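Local atomic coordinates of iron-regulated ABC transporter siderophore-binding protein SirA (Staphylococcus aureus subsp. aureus, PDB entry 3MWF), a protein that binds the iron-carrying siderophore staphyloferrin B and probably delivers it to an ABC transporter for import into the cell. Residues Asn186-Lys191 and Asp285-Lys290. Residues are numbered along the deposited sequence; the frame is centred on the assembly and turned at random.
Sequences NDLGFK and DDLYEK
L188 and L287 meet tip to tip through one methyl each. Their CD1 atoms lie 3.3 Å apart, tighter than usual van der Waals contact. With CG anti to the carbonyl carbon in both leucines (chi1 -65° and -72°), the side chains extend toward each other and bridge the 10.1 Å between L188 CA and L287 CA. The same L287 methyl also approaches the F190 ring obliquely. This second contact is looser, with L287 CD1 4.3 Å from F190 CE2. All three side chains are buried, yet the shared surface is small, 98 Å² in all. Neighbours complete the apolar core: L185 touches F190 and L287, F147 of helix 130-155 touches both leucines, and W159 meets the F190 ring edge-to-face. G189 is the first residue to leave helical phi/psi, in a Schellman motif that closes the last turn of helix 179-187. G189 has a positive phi, and its N bonds to N186 O at 3.1 Å. Past this turn F190 points, like L188, toward helix 277-290. Long helix 130-155, which joins the two lobes in this class of binding protein, packs against both parts. The solvent side is looser: E289 is exposed and K290 partly so. There K290 NZ forms a salt bridge to E289 OE2 at 2.9 Å. The lysine nitrogen sits above the carboxylate plane, 53° out of it. K191, beyond the turn, is also exposed.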
ATOM      1  N   ASN A 186       6.546  -9.239   4.991  1.00 12.45           N
ATOM      2  CA  ASN A 186       7.762  -9.239   5.810  1.00 13.59           C
ATOM      3  C   ASN A 186       7.417  -9.150   7.329  1.00 13.77           C
ATOM      4  O   ASN A 186       7.979  -9.884   8.160  1.00 14.33           O
ATOM      5  CB  ASN A 186       8.708  -8.088   5.405  1.00 13.11           C
ATOM      6  CG  ASN A 186      10.117  -8.280   5.971  1.00 15.91           C
ATOM      7  OD1 ASN A 186      10.509  -7.658   6.974  1.00 21.27           O
ATOM      8  ND2 ASN A 186      10.860  -9.155   5.354  1.00 14.14           N
ATOM      9  N   ASP A 187       6.472  -8.286   7.687  1.00 13.99           N
ATOM     10  CA  ASP A 187       6.013  -8.197   9.076  1.00 15.08           C
ATOM     11  C   ASP A 187       5.480  -9.535   9.577  1.00 14.98           C
ATOM     12  O   ASP A 187       5.698  -9.917  10.741  1.00 15.98           O
ATOM     13  CB  ASP A 187       4.880  -7.162   9.199  1.00 14.24           C
ATOM     14  CG  ASP A 187       5.363  -5.721   9.164  1.00 17.32           C
ATOM     15  OD1 ASP A 187       6.575  -5.432   9.277  1.00 18.37           O
ATOM     16  OD2 ASP A 187       4.495  -4.842   9.058  1.00 19.65           O
ATOM     17  N   LEU A 188       4.773 -10.231   8.708  1.00 15.09           N
ATOM     18  CA  LEU A 188       4.116 -11.493   9.046  1.00 15.00           C
ATOM     19  C   LEU A 188       5.086 -12.671   9.164  1.00 14.80           C
ATOM     20  O   LEU A 188       4.688 -13.770   9.527  1.00 16.21           O
ATOM     21  CB  LEU A 188       3.040 -11.794   8.015  1.00 15.28           C
ATOM     22  CG  LEU A 188       1.907 -10.776   8.034  1.00 13.73           C
ATOM     23  CD1 LEU A 188       1.021 -11.040   6.854  1.00 16.49           C
ATOM     24  CD2 LEU A 188       1.094 -10.863   9.388  1.00 14.72           C
ATOM     25  N   GLY A 189       6.349 -12.427   8.831  1.00 14.35           N
ATOM     26  CA  GLY A 189       7.402 -13.445   8.927  1.00 13.88           C
ATOM     27  C   GLY A 189       7.739 -14.243   7.692  1.00 13.88           C
ATOM     28  O   GLY A 189       8.577 -15.154   7.751  1.00 14.42           O
ATOM     29  N   PHE A 190       7.102 -13.924   6.561  1.00 13.03           N
ATOM     30  CA  PHE A 190       7.454 -14.539   5.299  1.00 12.46           C
ATOM     31  C   PHE A 190       8.830 -14.050   4.918  1.00 11.74           C
ATOM     32  O   PHE A 190       9.176 -12.920   5.228  1.00 13.37           O
ATOM     33  CB  PHE A 190       6.467 -14.134   4.198  1.00 13.02           C
ATOM     34  CG  PHE A 190       5.103 -14.795   4.339  1.00 13.32           C
ATOM     35  CD1 PHE A 190       4.888 -16.087   3.846  1.00 13.47           C
ATOM     36  CD2 PHE A 190       4.050 -14.111   4.945  1.00 13.62           C
ATOM     37  CE1 PHE A 190       3.638 -16.696   3.950  1.00 17.00           C
ATOM     38  CE2 PHE A 190       2.767 -14.733   5.081  1.00 13.47           C
ATOM     39  CZ  PHE A 190       2.572 -16.004   4.592  1.00 15.54           C
ATOM     40  N   LYS A 191       9.583 -14.899   4.229  1.00 12.27           N
ATOM     41  CA  LYS A 191      10.922 -14.531   3.745  1.00 12.14           C
ATOM     42  C   LYS A 191      10.947 -14.502   2.225  1.00 12.87           C
ATOM     43  O   LYS A 191       9.942 -14.785   1.561  1.00 12.71           O
ATOM     44  CB  LYS A 191      11.973 -15.519   4.277  1.00 13.15           C
ATOM     45  CG  LYS A 191      12.026 -15.578   5.777  1.00 11.82           C
ATOM     46  CD  LYS A 191      12.300 -14.245   6.414  1.00 14.29           C
ATOM     47  CE  LYS A 191      12.225 -14.310   7.961  1.00 17.60           C
ATOM     48  NZ  LYS A 191      12.408 -12.976   8.583  1.00 19.02           N
ATOM     49  N   ASP A 285      -6.384 -10.963   6.900  1.00 17.67           N
ATOM     50  CA  ASP A 285      -7.577 -11.831   6.803  1.00 19.00           C
ATOM     51  C   ASP A 285      -7.569 -12.648   5.519  1.00 19.05           C
ATOM     52  O   ASP A 285      -7.885 -13.845   5.537  1.00 18.91           O
ATOM     53  CB  ASP A 285      -8.865 -10.992   6.825  1.00 20.57           C
ATOM     54  CG  ASP A 285      -9.243 -10.520   8.195  1.00 25.40           C
ATOM     55  OD1 ASP A 285      -8.674 -10.988   9.217  1.00 29.43           O
ATOM     56  OD2 ASP A 285     -10.152  -9.656   8.238  1.00 31.26           O
ATOM     57  N   ASP A 286      -7.227 -12.001   4.399  0.50 18.68           N
ATOM     58  CA  ASP A 286      -7.120 -12.674   3.107  0.50 18.78           C
ATOM     59  C   ASP A 286      -6.160 -13.855   3.163  0.50 19.18           C
ATOM     60  O   ASP A 286      -6.444 -14.916   2.611  0.50 19.46           O
ATOM     61  CB  ASP A 286      -6.648 -11.699   2.028  0.50 18.49           C
ATOM     62  CG  ASP A 286      -7.780 -10.913   1.413  0.50 18.91           C
ATOM     63  OD1 ASP A 286      -8.941 -11.132   1.811  0.50 18.52           O
ATOM     64  OD2 ASP A 286      -7.500 -10.071   0.524  0.50 20.24           O
ATOM     65  N   LEU A 287      -5.021 -13.651   3.821  1.00 18.91           N
ATOM     66  CA  LEU A 287      -4.012 -14.690   3.974  1.00 19.03           C
ATOM     67  C   LEU A 287      -4.520 -15.914   4.744  1.00 19.60           C
ATOM     68  O   LEU A 287      -4.278 -17.038   4.320  1.00 19.83           O
ATOM     69  CB  LEU A 287      -2.771 -14.124   4.649  1.00 19.79           C
ATOM     70  CG  LEU A 287      -1.932 -13.189   3.780  1.00 18.09           C
ATOM     71  CD1 LEU A 287      -0.880 -12.563   4.674  1.00 18.19           C
ATOM     72  CD2 LEU A 287      -1.301 -13.943   2.597  1.00 20.16           C
ATOM     73  N   TYR A 288      -5.247 -15.702   5.837  1.00 19.81           N
ATOM     74  CA  TYR A 288      -5.869 -16.846   6.536  1.00 21.01           C
ATOM     75  C   TYR A 288      -6.719 -17.667   5.575  1.00 21.94           C
ATOM     76  O   TYR A 288      -6.653 -18.901   5.561  1.00 22.02           O
ATOM     77  CB  TYR A 288      -6.716 -16.369   7.703  1.00 20.95           C
ATOM     78  CG  TYR A 288      -5.955 -16.109   8.974  1.00 20.63           C
ATOM     79  CD1 TYR A 288      -5.556 -17.160   9.803  1.00 19.65           C
ATOM     80  CD2 TYR A 288      -5.667 -14.816   9.372  1.00 17.84           C
ATOM     81  CE1 TYR A 288      -4.883 -16.914  10.985  1.00 19.48           C
ATOM     82  CE2 TYR A 288      -5.004 -14.548  10.545  1.00 17.54           C
ATOM     83  CZ  TYR A 288      -4.597 -15.608  11.355  1.00 18.14           C
ATOM     84  OH  TYR A 288      -3.936 -15.319  12.519  1.00 19.96           O
ATOM     85  N   GLU A 289      -7.498 -16.984   4.737  1.00 22.65           N
ATOM     86  CA  GLU A 289      -8.365 -17.653   3.766  1.00 23.70           C
ATOM     87  C   GLU A 289      -7.606 -18.322   2.611  1.00 23.76           C
ATOM     88  O   GLU A 289      -7.827 -19.503   2.334  1.00 23.68           O
ATOM     89  CB  GLU A 289      -9.396 -16.652   3.226  1.00 23.99           C
ATOM     90  CG  GLU A 289     -10.456 -17.241   2.356  1.00 28.81           C
ATOM     91  CD  GLU A 289     -11.196 -16.158   1.612  1.00 32.78           C
ATOM     92  OE1 GLU A 289     -11.841 -15.346   2.301  1.00 35.63           O
ATOM     93  OE2 GLU A 289     -11.097 -16.101   0.364  1.00 35.73           O
ATOM     94  N   LYS A 290      -6.717 -17.582   1.949  1.00 22.93           N
ATOM     95  CA  LYS A 290      -6.032 -18.087   0.770  1.00 23.50           C
ATOM     96  C   LYS A 290      -5.045 -19.195   1.136  1.00 22.66           C
ATOM     97  O   LYS A 290      -4.795 -20.078   0.315  1.00 23.50           O
ATOM     98  CB  LYS A 290      -5.307 -16.974  -0.019  1.00 23.48           C
ATOM     99  CG  LYS A 290      -6.225 -15.857  -0.602  1.00 26.13           C
ATOM    100  CD  LYS A 290      -7.284 -16.355  -1.575  1.00 28.45           C
ATOM    101  CE  LYS A 290      -8.122 -15.166  -2.146  1.00 27.81           C
ATOM    102  NZ  LYS A 290      -9.110 -14.607  -1.181  1.00 32.01           N
TER